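Local coordinates for protein Adp-heptose LPS heptosyltransferase II (Escherichia coli, PDB 1PSW) that catalyses transfer of the second heptose from ADP-L-glycero-beta-D-manno-heptose onto the heptosyl-Kdo2-lipid A module during synthesis of the lipopolysaccharide inner core, at residues 155-160 / 298-303; 205-210 / 233-238; 287-292 / 325-330. All coordinates share one frame; numbering follows the deposited sequence.

Contact 1 (155-160 / 298-303); sequences LLWPQL and LSHKAR
Trp157 and Leu298 form the closest backbone approach between 155-160 and 298-303, their CA atoms 7.0 Å apart; the indole meets both the side chain of Leu298 and the backbone running from Leu298 into Ser299. One face of the Trp157 ring lies over Leu298. The CB of Leu298 sits 3.8 Å from the centroid of the six-membered ring of Trp157, only 17° off the normal, a CH-pi contact. From there the leucine's two branches diverge: CD2 stays under the CE2-CZ2 side of the ring, while CD1 runs beneath the pyrrole part and goes on to Pro158, whose CD is 3.7 Å from it. Trp157 reaches this place with CG beside its backbone N (chi1 -77°). In this GT-B fold, 155-160 belongs to the connection between the two Rossmann-like domains, and 298-303 leads into strand 302-306, an edge strand of the second sheet. Helix 11-27 of the first domain backs the contact, with Met16 against Leu298 and Ser19 against Pro158. Beyond the face, the benzo end of the indole nears His300, the two ring planes almost perpendicular at 87° and the approach oblique. A water donates to Pro158 O at 2.9 Å and to Leu298 O at 2.8 Å, joining the two backbones.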
ATOM      1  N   LEU A 155      13.667   4.264  11.772  1.00 21.71           N
ATOM      2  CA  LEU A 155      12.511   3.381  11.666  1.00 20.88           C
ATOM      3  C   LEU A 155      12.683   2.552  10.405  1.00 20.13           C
ATOM      4  O   LEU A 155      13.288   3.008   9.433  1.00 20.50           O
ATOM      5  CB  LEU A 155      11.208   4.182  11.568  1.00 22.39           C
ATOM      6  CG  LEU A 155      10.897   5.163  12.698  1.00 23.62           C
ATOM      7  CD1 LEU A 155       9.545   5.822  12.445  1.00 26.00           C
ATOM      8  CD2 LEU A 155      10.889   4.431  14.023  1.00 22.84           C
ATOM      9  N   LEU A 156      12.169   1.331  10.417  1.00 17.53           N
ATOM     10  CA  LEU A 156      12.265   0.484   9.238  1.00 17.64           C
ATOM     11  C   LEU A 156      11.006   0.668   8.397  1.00 16.58           C
ATOM     12  O   LEU A 156       9.951   0.126   8.720  1.00 17.94           O
ATOM     13  CB  LEU A 156      12.421  -0.978   9.653  1.00 17.99           C
ATOM     14  CG  LEU A 156      13.636  -1.207  10.560  1.00 19.52           C
ATOM     15  CD1 LEU A 156      13.770  -2.684  10.871  1.00 20.58           C
ATOM     16  CD2 LEU A 156      14.889  -0.680   9.882  1.00 17.95           C
ATOM     17  N   TRP A 157      11.130   1.445   7.326  1.00 16.21           N
ATOM     18  CA  TRP A 157      10.019   1.732   6.427  1.00 15.89           C
ATOM     19  C   TRP A 157       9.706   0.559   5.512  1.00 15.02           C
ATOM     20  O   TRP A 157      10.545  -0.323   5.314  1.00 15.65           O
ATOM     21  CB  TRP A 157      10.352   2.939   5.543  1.00 16.54           C
ATOM     22  CG  TRP A 157      10.242   4.281   6.200  1.00 19.10           C
ATOM     23  CD1 TRP A 157       9.843   4.551   7.482  1.00 20.15           C
ATOM     24  CD2 TRP A 157      10.474   5.547   5.576  1.00 19.05           C
ATOM     25  NE1 TRP A 157       9.808   5.909   7.688  1.00 18.29           N
ATOM     26  CE2 TRP A 157      10.191   6.543   6.533  1.00 20.69           C
ATOM     27  CE3 TRP A 157      10.891   5.938   4.294  1.00 20.41           C
ATOM     28  CZ2 TRP A 157      10.310   7.909   6.254  1.00 21.54           C
ATOM     29  CZ3 TRP A 157      11.008   7.300   4.016  1.00 20.00           C
ATOM     30  CH2 TRP A 157      10.719   8.264   4.993  1.00 19.95           C
ATOM     31  N   PRO A 158       8.488   0.528   4.944  1.00 16.04           N
ATOM     32  CA  PRO A 158       8.162  -0.581   4.043  1.00 16.44           C
ATOM     33  C   PRO A 158       9.184  -0.514   2.920  1.00 16.20           C
ATOM     34  O   PRO A 158       9.628   0.573   2.551  1.00 16.76           O
ATOM     35  CB  PRO A 158       6.765  -0.233   3.552  1.00 16.54           C
ATOM     36  CG  PRO A 158       6.184   0.545   4.711  1.00 15.17           C
ATOM     37  CD  PRO A 158       7.332   1.426   5.120  1.00 16.30           C
ATOM     38  N   GLN A 159       9.536  -1.666   2.369  1.00 15.50           N
ATOM     39  CA  GLN A 159      10.533  -1.702   1.315  1.00 17.77           C
ATOM     40  C   GLN A 159      10.355  -2.973   0.499  1.00 18.34           C
ATOM     41  O   GLN A 159      10.240  -4.065   1.051  1.00 19.68           O
ATOM     42  CB  GLN A 159      11.924  -1.648   1.958  1.00 20.99           C
ATOM     43  CG  GLN A 159      13.098  -1.680   1.008  1.00 29.85           C
ATOM     44  CD  GLN A 159      14.407  -1.337   1.713  1.00 35.84           C
ATOM     45  OE1 GLN A 159      14.759  -1.945   2.727  1.00 35.66           O
ATOM     46  NE2 GLN A 159      15.134  -0.362   1.173  1.00 39.36           N
ATOM     47  N   LEU A 160      10.309  -2.816  -0.819  1.00 17.69           N
ATOM     48  CA  LEU A 160      10.138  -3.936  -1.737  1.00 18.10           C
ATOM     49  C   LEU A 160      11.232  -3.925  -2.796  1.00 18.40           C
ATOM     50  O   LEU A 160      11.666  -2.863  -3.235  1.00 18.73           O
ATOM     51  CB  LEU A 160       8.770  -3.856  -2.423  1.00 18.97           C
ATOM     52  CG  LEU A 160       7.518  -3.970  -1.544  1.00 20.84           C
ATOM     53  CD1 LEU A 160       6.258  -3.743  -2.376  1.00 19.76           C
ATOM     54  CD2 LEU A 160       7.484  -5.338  -0.882  1.00 18.49           C
ATOM     55  N   LEU A 298       5.953   7.136   2.104  1.00 15.72           N
ATOM     56  CA  LEU A 298       7.257   7.032   2.754  1.00 14.81           C
ATOM     57  C   LEU A 298       8.361   6.719   1.753  1.00 15.26           C
ATOM     58  O   LEU A 298       8.727   5.566   1.553  1.00 15.76           O
ATOM     59  CB  LEU A 298       7.212   5.955   3.844  1.00 14.56           C
ATOM     60  CG  LEU A 298       6.129   6.102   4.923  1.00 15.82           C
ATOM     61  CD1 LEU A 298       6.136   4.875   5.828  1.00 17.85           C
ATOM     62  CD2 LEU A 298       6.372   7.362   5.731  1.00 15.47           C
ATOM     63  N   SER A 299       8.885   7.769   1.129  1.00 15.85           N
ATOM     64  CA  SER A 299       9.937   7.654   0.132  1.00 15.23           C
ATOM     65  C   SER A 299      10.530   9.028  -0.105  1.00 15.80           C
ATOM     66  O   SER A 299       9.808  10.025  -0.133  1.00 14.85           O
ATOM     67  CB  SER A 299       9.362   7.121  -1.184  1.00 14.30           C
ATOM     68  OG  SER A 299      10.354   7.075  -2.204  1.00 16.96           O
ATOM     69  N   HIS A 300      11.844   9.079  -0.277  1.00 14.39           N
ATOM     70  CA  HIS A 300      12.515  10.345  -0.534  1.00 17.45           C
ATOM     71  C   HIS A 300      12.300  10.810  -1.974  1.00 17.41           C
ATOM     72  O   HIS A 300      12.563  11.964  -2.294  1.00 16.51           O
ATOM     73  CB  HIS A 300      14.014  10.221  -0.277  1.00 18.48           C
ATOM     74  CG  HIS A 300      14.378  10.069   1.163  1.00 20.01           C
ATOM     75  ND1 HIS A 300      15.687   9.966   1.590  1.00 21.31           N
ATOM     76  CD2 HIS A 300      13.617  10.005   2.284  1.00 20.87           C
ATOM     77  CE1 HIS A 300      15.716   9.847   2.904  1.00 19.76           C
ATOM     78  NE2 HIS A 300      14.470   9.868   3.352  1.00 21.83           N
ATOM     79  N   LYS A 301      11.807   9.917  -2.830  1.00 17.38           N
ATOM     80  CA  LYS A 301      11.595  10.246  -4.235  1.00 17.04           C
ATOM     81  C   LYS A 301      10.154  10.608  -4.553  1.00 17.19           C
ATOM     82  O   LYS A 301       9.786  10.751  -5.717  1.00 16.68           O
ATOM     83  CB  LYS A 301      12.062   9.082  -5.120  1.00 19.03           C
ATOM     84  CG  LYS A 301      13.546   8.747  -4.955  1.00 21.81           C
ATOM     85  CD  LYS A 301      14.069   7.879  -6.091  1.00 27.31           C
ATOM     86  CE  LYS A 301      15.570   7.662  -5.956  1.00 33.03           C
ATOM     87  NZ  LYS A 301      16.195   7.119  -7.198  1.00 33.91           N
ATOM     88  N   ALA A 302       9.345  10.770  -3.508  1.00 16.29           N
ATOM     89  CA  ALA A 302       7.943  11.146  -3.665  1.00 15.61           C
ATOM     90  C   ALA A 302       7.756  12.653  -3.468  1.00 16.35           C
ATOM     91  O   ALA A 302       8.490  13.295  -2.714  1.00 16.65           O
ATOM     92  CB  ALA A 302       7.085  10.386  -2.658  1.00 14.90           C
ATOM     93  N   ARG A 303       6.776  13.208  -4.169  1.00 16.35           N
ATOM     94  CA  ARG A 303       6.436  14.615  -4.060  1.00 16.96           C
ATOM     95  C   ARG A 303       4.919  14.650  -3.939  1.00 17.19           C
ATOM     96  O   ARG A 303       4.211  13.895  -4.616  1.00 17.13           O
ATOM     97  CB  ARG A 303       6.883  15.403  -5.297  1.00 18.01           C
ATOM     98  CG  ARG A 303       8.400  15.495  -5.468  1.00 16.73           C
ATOM     99  CD  ARG A 303       9.060  16.176  -4.269  1.00 18.60           C
ATOM    100  NE  ARG A 303      10.498  16.383  -4.455  1.00 19.45           N
ATOM    101  CZ  ARG A 303      11.424  15.432  -4.352  1.00 19.51           C
ATOM    102  NH1 ARG A 303      11.078  14.183  -4.059  1.00 16.40           N
ATOM    103  NH2 ARG A 303      12.703  15.733  -4.540  1.00 18.18           N
TER
HETATM  104  O   HOH W   1       7.957   2.916   1.952  1.00 19.41           O

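Contact 2 (205-210 / 233-238); sequences LAKQLI and AALNTE
Lys207 and Leu235 cross at a slant, the long straight chain of the lysine passing over one methyl of the leucine. With every torsion beyond CG near 180°, Lys207 runs as an extended rod from helix 199-211 toward the 233-238 turn, and both its CG and its CE rest on CD2 of Leu235; CG lies 3.6 Å from that methyl and CE 3.7 Å. The other branch, CD1, is directed into the helix surface, where it sits 4.4 Å from Ala206 CB and equally far from Ile210 CD1. Those two residues, four apart on the same helical face, form a shallow seat completed by Ala203 one turn earlier. Leu235 thus splits its fork between an aliphatic floor and the flank of a charged chain. The contact lies in the helical layer over one face of a Rossmann-like sheet, on the side of the helix turned to 233-238: helix 199-211 makes the crossover between parallel strands 182-186 and 215-218, and the 233-238 segment joins helix 225-232 to the short helix 237-240 ahead of strand 243-245. Asn236, at the N-cap of helix 237-240, turns its OD1 to accept from Gln239 N. At the end of the lysine rod, a water accepts from Lys207 NZ at 2.9 Å and donates to Ala234 O at 2.7 Å. The chemistry is therefore divided along one side chain: the methylenes of Lys207 shield Leu235, while its ammonium group stays at the partly exposed margin, hydrated and close to a backbone carbonyl that probably favours its positive charge.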
ATOM      1  N   LEU A 205      -2.869  14.444 -19.240  1.00 19.72           N
ATOM      2  CA  LEU A 205      -1.489  14.173 -18.839  1.00 19.60           C
ATOM      3  C   LEU A 205      -0.894  13.057 -19.692  1.00 18.79           C
ATOM      4  O   LEU A 205       0.285  13.091 -20.043  1.00 18.56           O
ATOM      5  CB  LEU A 205      -1.414  13.779 -17.354  1.00 19.09           C
ATOM      6  CG  LEU A 205       0.004  13.492 -16.819  1.00 18.95           C
ATOM      7  CD1 LEU A 205       0.900  14.700 -17.053  1.00 18.47           C
ATOM      8  CD2 LEU A 205      -0.043  13.155 -15.338  1.00 19.89           C
ATOM      9  N   ALA A 206      -1.710  12.058 -20.013  1.00 18.38           N
ATOM     10  CA  ALA A 206      -1.235  10.946 -20.829  1.00 19.56           C
ATOM     11  C   ALA A 206      -0.866  11.443 -22.233  1.00 19.81           C
ATOM     12  O   ALA A 206       0.156  11.038 -22.797  1.00 20.76           O
ATOM     13  CB  ALA A 206      -2.306   9.856 -20.913  1.00 17.18           C
ATOM     14  N   LYS A 207      -1.692  12.322 -22.796  1.00 21.23           N
ATOM     15  CA  LYS A 207      -1.421  12.860 -24.129  1.00 22.16           C
ATOM     16  C   LYS A 207      -0.082  13.580 -24.131  1.00 22.94           C
ATOM     17  O   LYS A 207       0.717  13.443 -25.061  1.00 21.74           O
ATOM     18  CB  LYS A 207      -2.510  13.850 -24.553  1.00 24.07           C
ATOM     19  CG  LYS A 207      -3.878  13.241 -24.687  1.00 26.73           C
ATOM     20  CD  LYS A 207      -4.904  14.287 -25.081  1.00 29.26           C
ATOM     21  CE  LYS A 207      -6.283  13.668 -25.151  1.00 31.92           C
ATOM     22  NZ  LYS A 207      -7.356  14.671 -25.373  1.00 33.10           N
ATOM     23  N   GLN A 208       0.154  14.361 -23.085  1.00 22.86           N
ATOM     24  CA  GLN A 208       1.394  15.116 -22.954  1.00 24.36           C
ATOM     25  C   GLN A 208       2.608  14.194 -22.820  1.00 23.16           C
ATOM     26  O   GLN A 208       3.662  14.456 -23.403  1.00 22.65           O
ATOM     27  CB  GLN A 208       1.323  16.021 -21.725  1.00 26.79           C
ATOM     28  CG  GLN A 208       0.225  17.060 -21.754  1.00 33.84           C
ATOM     29  CD  GLN A 208       0.547  18.228 -22.658  1.00 38.55           C
ATOM     30  OE1 GLN A 208       0.444  18.135 -23.884  1.00 40.38           O
ATOM     31  NE2 GLN A 208       0.970  19.334 -22.056  1.00 41.90           N
ATOM     32  N   LEU A 209       2.458  13.129 -22.035  1.00 20.50           N
ATOM     33  CA  LEU A 209       3.549  12.181 -21.815  1.00 20.74           C
ATOM     34  C   LEU A 209       3.861  11.356 -23.061  1.00 21.38           C
ATOM     35  O   LEU A 209       5.025  11.122 -23.391  1.00 19.61           O
ATOM     36  CB  LEU A 209       3.222  11.254 -20.635  1.00 20.86           C
ATOM     37  CG  LEU A 209       3.300  11.902 -19.247  1.00 21.51           C
ATOM     38  CD1 LEU A 209       2.763  10.955 -18.171  1.00 19.23           C
ATOM     39  CD2 LEU A 209       4.741  12.279 -18.959  1.00 22.08           C
ATOM     40  N   ILE A 210       2.818  10.912 -23.749  1.00 21.85           N
ATOM     41  CA  ILE A 210       2.996  10.134 -24.965  1.00 23.75           C
ATOM     42  C   ILE A 210       3.693  11.009 -26.000  1.00 27.04           C
ATOM     43  O   ILE A 210       4.501  10.536 -26.802  1.00 26.98           O
ATOM     44  CB  ILE A 210       1.637   9.659 -25.496  1.00 23.71           C
ATOM     45  CG1 ILE A 210       1.065   8.619 -24.527  1.00 21.01           C
ATOM     46  CG2 ILE A 210       1.780   9.102 -26.908  1.00 24.19           C
ATOM     47  CD1 ILE A 210      -0.364   8.234 -24.797  1.00 22.02           C
ATOM     48  N   ALA A 233     -10.678   6.435 -23.620  1.00 30.61           N
ATOM     49  CA  ALA A 233     -11.655   6.947 -24.572  1.00 32.21           C
ATOM     50  C   ALA A 233     -11.429   8.421 -24.906  1.00 32.67           C
ATOM     51  O   ALA A 233     -12.027   8.946 -25.844  1.00 34.60           O
ATOM     52  CB  ALA A 233     -13.061   6.747 -24.026  1.00 30.52           C
ATOM     53  N   ALA A 234     -10.570   9.088 -24.145  1.00 31.18           N
ATOM     54  CA  ALA A 234     -10.301  10.500 -24.380  1.00 30.13           C
ATOM     55  C   ALA A 234      -9.084  10.707 -25.270  1.00 30.27           C
ATOM     56  O   ALA A 234      -8.749  11.838 -25.626  1.00 30.89           O
ATOM     57  CB  ALA A 234     -10.101  11.217 -23.054  1.00 30.58           C
ATOM     58  N   LEU A 235      -8.420   9.615 -25.630  1.00 30.49           N
ATOM     59  CA  LEU A 235      -7.230   9.698 -26.470  1.00 31.60           C
ATOM     60  C   LEU A 235      -7.564   9.252 -27.884  1.00 32.43           C
ATOM     61  O   LEU A 235      -8.516   8.504 -28.089  1.00 32.69           O
ATOM     62  CB  LEU A 235      -6.120   8.805 -25.907  1.00 32.32           C
ATOM     63  CG  LEU A 235      -5.868   8.841 -24.397  1.00 32.52           C
ATOM     64  CD1 LEU A 235      -4.656   7.985 -24.082  1.00 32.83           C
ATOM     65  CD2 LEU A 235      -5.663  10.261 -23.914  1.00 30.93           C
ATOM     66  N   ASN A 236      -6.793   9.721 -28.861  1.00 32.45           N
ATOM     67  CA  ASN A 236      -7.024   9.318 -30.245  1.00 33.82           C
ATOM     68  C   ASN A 236      -6.407   7.937 -30.464  1.00 34.59           C
ATOM     69  O   ASN A 236      -5.814   7.366 -29.549  1.00 32.50           O
ATOM     70  CB  ASN A 236      -6.417  10.333 -31.226  1.00 34.10           C
ATOM     71  CG  ASN A 236      -4.917  10.491 -31.061  1.00 34.57           C
ATOM     72  OD1 ASN A 236      -4.183   9.509 -30.971  1.00 36.65           O
ATOM     73  ND2 ASN A 236      -4.453  11.735 -31.034  1.00 35.76           N
ATOM     74  N   THR A 237      -6.547   7.405 -31.674  1.00 36.00           N
ATOM     75  CA  THR A 237      -6.018   6.083 -32.008  1.00 37.32           C
ATOM     76  C   THR A 237      -4.513   5.962 -31.798  1.00 37.34           C
ATOM     77  O   THR A 237      -4.036   5.002 -31.192  1.00 38.03           O
ATOM     78  CB  THR A 237      -6.337   5.714 -33.474  1.00 38.78           C
ATOM     79  OG1 THR A 237      -7.756   5.661 -33.653  1.00 40.86           O
ATOM     80  CG2 THR A 237      -5.736   4.356 -33.835  1.00 38.92           C
ATOM     81  N   GLU A 238      -3.768   6.939 -32.299  1.00 36.47           N
ATOM     82  CA  GLU A 238      -2.318   6.926 -32.164  1.00 37.45           C
ATOM     83  C   GLU A 238      -1.882   6.909 -30.697  1.00 35.33           C
ATOM     84  O   GLU A 238      -0.958   6.187 -30.327  1.00 34.68           O
ATOM     85  CB  GLU A 238      -1.713   8.144 -32.875  1.00 39.81           C
ATOM     86  CG  GLU A 238      -1.983   8.213 -34.382  1.00 44.55           C
ATOM     87  CD  GLU A 238      -3.460   8.369 -34.719  1.00 47.43           C
ATOM     88  OE1 GLU A 238      -4.093   9.323 -34.217  1.00 47.67           O
ATOM     89  OE2 GLU A 238      -3.987   7.544 -35.497  1.00 49.63           O
TER
HETATM   90  O   HOH W   2     -10.195  14.115 -25.345  1.00 50.52           O

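Contact 3 (287-292 / 325-330); sequences YGPSSP and QSLIDI
Ser326 meets Gly288 through a chi1 of 62°, which sets OG between its own backbone N and carbonyl carbon and aims it at the loop. OG then comes to 3.0 Å from Gly288 CA and 3.2 Å from Gly288 C, very close packing that is possible because the glycine carries no CB. Gly288 itself has a phi/psi of -130°/-102°, a backbone turn rarely taken by residues with side chains, and it swings the chain out of strand 283-287 into Pro289. The proline ring lies just beyond, its CD 3.8 Å from Ser326 OG. Leu327 comes in roughly at right angles to the serine: its CG is 3.7 Å from Gly288 CA, and its CD2 reaches toward the carbonyl of Tyr287. Ile330 adds its CD1 at 3.8 Å from that same Tyr287 O. The carbonyl nevertheless has a polar partner, since a water donates to it at 2.7 Å and also to Ser326 O, tying the Tyr287 backbone to that of the short helix. Such a loop leaving the carboxyl end of a parallel strand is a standard feature of Rossmann-like domains. Neighbouring strand 302-306 holds its base, Tyr287 pairing with Ile305 and Arg306 donating to Gly288 O, while Trp197, just before helix 199-211, and His201 within it bind the backbone carbonyls of Ile330 and Ile328, so that helix 325-328 is fastened between the sheet edge and the region where helix 199-211 begins.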
ATOM      1  N   TYR A 287      -3.248  15.237  -3.841  1.00 15.18           N
ATOM      2  CA  TYR A 287      -4.194  15.330  -2.731  1.00 17.20           C
ATOM      3  C   TYR A 287      -5.217  16.443  -2.899  1.00 18.48           C
ATOM      4  O   TYR A 287      -4.926  17.498  -3.461  1.00 18.24           O
ATOM      5  CB  TYR A 287      -3.452  15.566  -1.419  1.00 18.33           C
ATOM      6  CG  TYR A 287      -2.717  14.361  -0.889  1.00 18.87           C
ATOM      7  CD1 TYR A 287      -1.524  13.927  -1.472  1.00 18.96           C
ATOM      8  CD2 TYR A 287      -3.210  13.659   0.210  1.00 17.35           C
ATOM      9  CE1 TYR A 287      -0.842  12.820  -0.968  1.00 19.09           C
ATOM     10  CE2 TYR A 287      -2.538  12.555   0.720  1.00 18.79           C
ATOM     11  CZ  TYR A 287      -1.357  12.142   0.132  1.00 18.48           C
ATOM     12  OH  TYR A 287      -0.676  11.061   0.651  1.00 19.15           O
ATOM     13  N   GLY A 288      -6.413  16.186  -2.389  1.00 19.10           N
ATOM     14  CA  GLY A 288      -7.485  17.155  -2.453  1.00 19.50           C
ATOM     15  C   GLY A 288      -8.097  17.337  -1.073  1.00 21.32           C
ATOM     16  O   GLY A 288      -7.506  18.009  -0.226  1.00 21.80           O
ATOM     17  N   PRO A 289      -9.266  16.740  -0.798  1.00 21.45           N
ATOM     18  CA  PRO A 289      -9.886  16.900   0.520  1.00 25.18           C
ATOM     19  C   PRO A 289      -9.110  16.253   1.671  1.00 27.12           C
ATOM     20  O   PRO A 289      -9.224  16.691   2.815  1.00 30.59           O
ATOM     21  CB  PRO A 289     -11.266  16.286   0.319  1.00 23.26           C
ATOM     22  CG  PRO A 289     -10.987  15.179  -0.648  1.00 23.05           C
ATOM     23  CD  PRO A 289     -10.080  15.861  -1.656  1.00 22.44           C
ATOM     24  N   SER A 290      -8.320  15.222   1.375  1.00 27.47           N
ATOM     25  CA  SER A 290      -7.533  14.540   2.405  1.00 26.61           C
ATOM     26  C   SER A 290      -6.105  15.082   2.460  1.00 25.08           C
ATOM     27  O   SER A 290      -5.653  15.750   1.535  1.00 25.04           O
ATOM     28  CB  SER A 290      -7.492  13.035   2.120  1.00 25.87           C
ATOM     29  OG  SER A 290      -6.732  12.745   0.952  1.00 28.62           O
ATOM     30  N   SER A 291      -5.395  14.789   3.545  1.00 24.63           N
ATOM     31  CA  SER A 291      -4.019  15.247   3.690  1.00 23.68           C
ATOM     32  C   SER A 291      -3.116  14.045   3.928  1.00 22.53           C
ATOM     33  O   SER A 291      -3.591  12.966   4.281  1.00 20.07           O
ATOM     34  CB  SER A 291      -3.891  16.197   4.882  1.00 25.46           C
ATOM     35  OG  SER A 291      -3.946  15.476   6.099  1.00 26.44           O
ATOM     36  N   PRO A 292      -1.800  14.211   3.732  1.00 21.31           N
ATOM     37  CA  PRO A 292      -0.851  13.114   3.941  1.00 20.68           C
ATOM     38  C   PRO A 292      -0.347  13.046   5.384  1.00 20.68           C
ATOM     39  O   PRO A 292       0.652  12.388   5.652  1.00 19.98           O
ATOM     40  CB  PRO A 292       0.259  13.446   2.955  1.00 21.48           C
ATOM     41  CG  PRO A 292       0.294  14.936   3.014  1.00 22.15           C
ATOM     42  CD  PRO A 292      -1.177  15.298   2.952  1.00 22.15           C
ATOM     43  N   GLN A 325     -13.312  20.069  -5.856  1.00 20.97           N
ATOM     44  CA  GLN A 325     -12.729  21.217  -6.545  1.00 21.79           C
ATOM     45  C   GLN A 325     -11.216  21.319  -6.366  1.00 20.85           C
ATOM     46  O   GLN A 325     -10.499  21.726  -7.284  1.00 21.53           O
ATOM     47  CB  GLN A 325     -13.378  22.515  -6.056  1.00 22.98           C
ATOM     48  CG  GLN A 325     -13.072  23.719  -6.930  1.00 22.10           C
ATOM     49  CD  GLN A 325     -13.646  23.560  -8.322  1.00 23.28           C
ATOM     50  OE1 GLN A 325     -14.831  23.265  -8.481  1.00 25.12           O
ATOM     51  NE2 GLN A 325     -12.814  23.758  -9.338  1.00 21.24           N
ATOM     52  N   SER A 326     -10.734  20.948  -5.185  1.00 20.22           N
ATOM     53  CA  SER A 326      -9.303  21.023  -4.893  1.00 20.30           C
ATOM     54  C   SER A 326      -8.451  20.158  -5.819  1.00 19.62           C
ATOM     55  O   SER A 326      -7.284  20.469  -6.059  1.00 22.04           O
ATOM     56  CB  SER A 326      -9.036  20.649  -3.427  1.00 18.60           C
ATOM     57  OG  SER A 326      -9.423  19.316  -3.143  1.00 24.01           O
ATOM     58  N   LEU A 327      -9.029  19.071  -6.327  1.00 19.42           N
ATOM     59  CA  LEU A 327      -8.317  18.182  -7.240  1.00 18.41           C
ATOM     60  C   LEU A 327      -8.548  18.633  -8.680  1.00 19.03           C
ATOM     61  O   LEU A 327      -7.656  18.538  -9.523  1.00 17.33           O
ATOM     62  CB  LEU A 327      -8.775  16.733  -7.041  1.00 16.89           C
ATOM     63  CG  LEU A 327      -7.959  15.983  -5.961  1.00 17.66           C
ATOM     64  CD1 LEU A 327      -8.666  14.720  -5.513  1.00 17.15           C
ATOM     65  CD2 LEU A 327      -6.582  15.648  -6.528  1.00 17.12           C
ATOM     66  N   ILE A 328      -9.753  19.117  -8.960  1.00 18.45           N
ATOM     67  CA  ILE A 328     -10.064  19.618 -10.287  1.00 19.58           C
ATOM     68  C   ILE A 328      -9.123  20.794 -10.571  1.00 19.30           C
ATOM     69  O   ILE A 328      -8.660  20.965 -11.695  1.00 19.94           O
ATOM     70  CB  ILE A 328     -11.538  20.090 -10.369  1.00 18.83           C
ATOM     71  CG1 ILE A 328     -12.466  18.872 -10.326  1.00 20.99           C
ATOM     72  CG2 ILE A 328     -11.765  20.902 -11.637  1.00 21.91           C
ATOM     73  CD1 ILE A 328     -13.936  19.199 -10.138  1.00 21.46           C
ATOM     74  N   ASP A 329      -8.812  21.582  -9.543  1.00 19.16           N
ATOM     75  CA  ASP A 329      -7.931  22.741  -9.714  1.00 21.18           C
ATOM     76  C   ASP A 329      -6.456  22.412  -9.944  1.00 21.40           C
ATOM     77  O   ASP A 329      -5.668  23.300 -10.268  1.00 21.80           O
ATOM     78  CB  ASP A 329      -8.070  23.700  -8.527  1.00 24.06           C
ATOM     79  CG  ASP A 329      -9.403  24.439  -8.529  1.00 27.83           C
ATOM     80  OD1 ASP A 329     -10.106  24.386  -9.563  1.00 27.49           O
ATOM     81  OD2 ASP A 329      -9.744  25.075  -7.509  1.00 30.53           O
ATOM     82  N   ILE A 330      -6.068  21.151  -9.768  1.00 20.40           N
ATOM     83  CA  ILE A 330      -4.683  20.773 -10.027  1.00 19.64           C
ATOM     84  C   ILE A 330      -4.598  20.454 -11.519  1.00 20.56           C
ATOM     85  O   ILE A 330      -5.136  19.449 -11.976  1.00 21.66           O
ATOM     86  CB  ILE A 330      -4.262  19.536  -9.201  1.00 20.39           C
ATOM     87  CG1 ILE A 330      -4.193  19.906  -7.717  1.00 19.92           C
ATOM     88  CG2 ILE A 330      -2.901  19.022  -9.684  1.00 19.42           C
ATOM     89  CD1 ILE A 330      -3.740  18.774  -6.808  1.00 22.47           C
TER
HETATM   90  O   HOH W   3      -5.469  20.098  -3.964  1.00 17.47           O

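In the fold
All three contacts involve the second Rossmann-like domain of the GT-B fold, but at separate places. Contacts 1 and 3 lie near opposite ends of the last two strands: 298-303 enters strand 302-306, whereas 287-292 leaves strand 283-287. Their centres are 22 Å apart and their nearest atoms about 6 Å. Contact 2 packs farther off, its centre 31 Å from contact 1 and 23 Å from contact 3. Along the chain it is nested inside the loop closed by contact 1, while contacts 1 and 3 interleave. Contact 1 joins the interdomain connection to the second domain, with helix 11-27 of the first against it; contact 3 probably lies on the side of the sheet where the donor-binding cleft of GT-B enzymes generally opens.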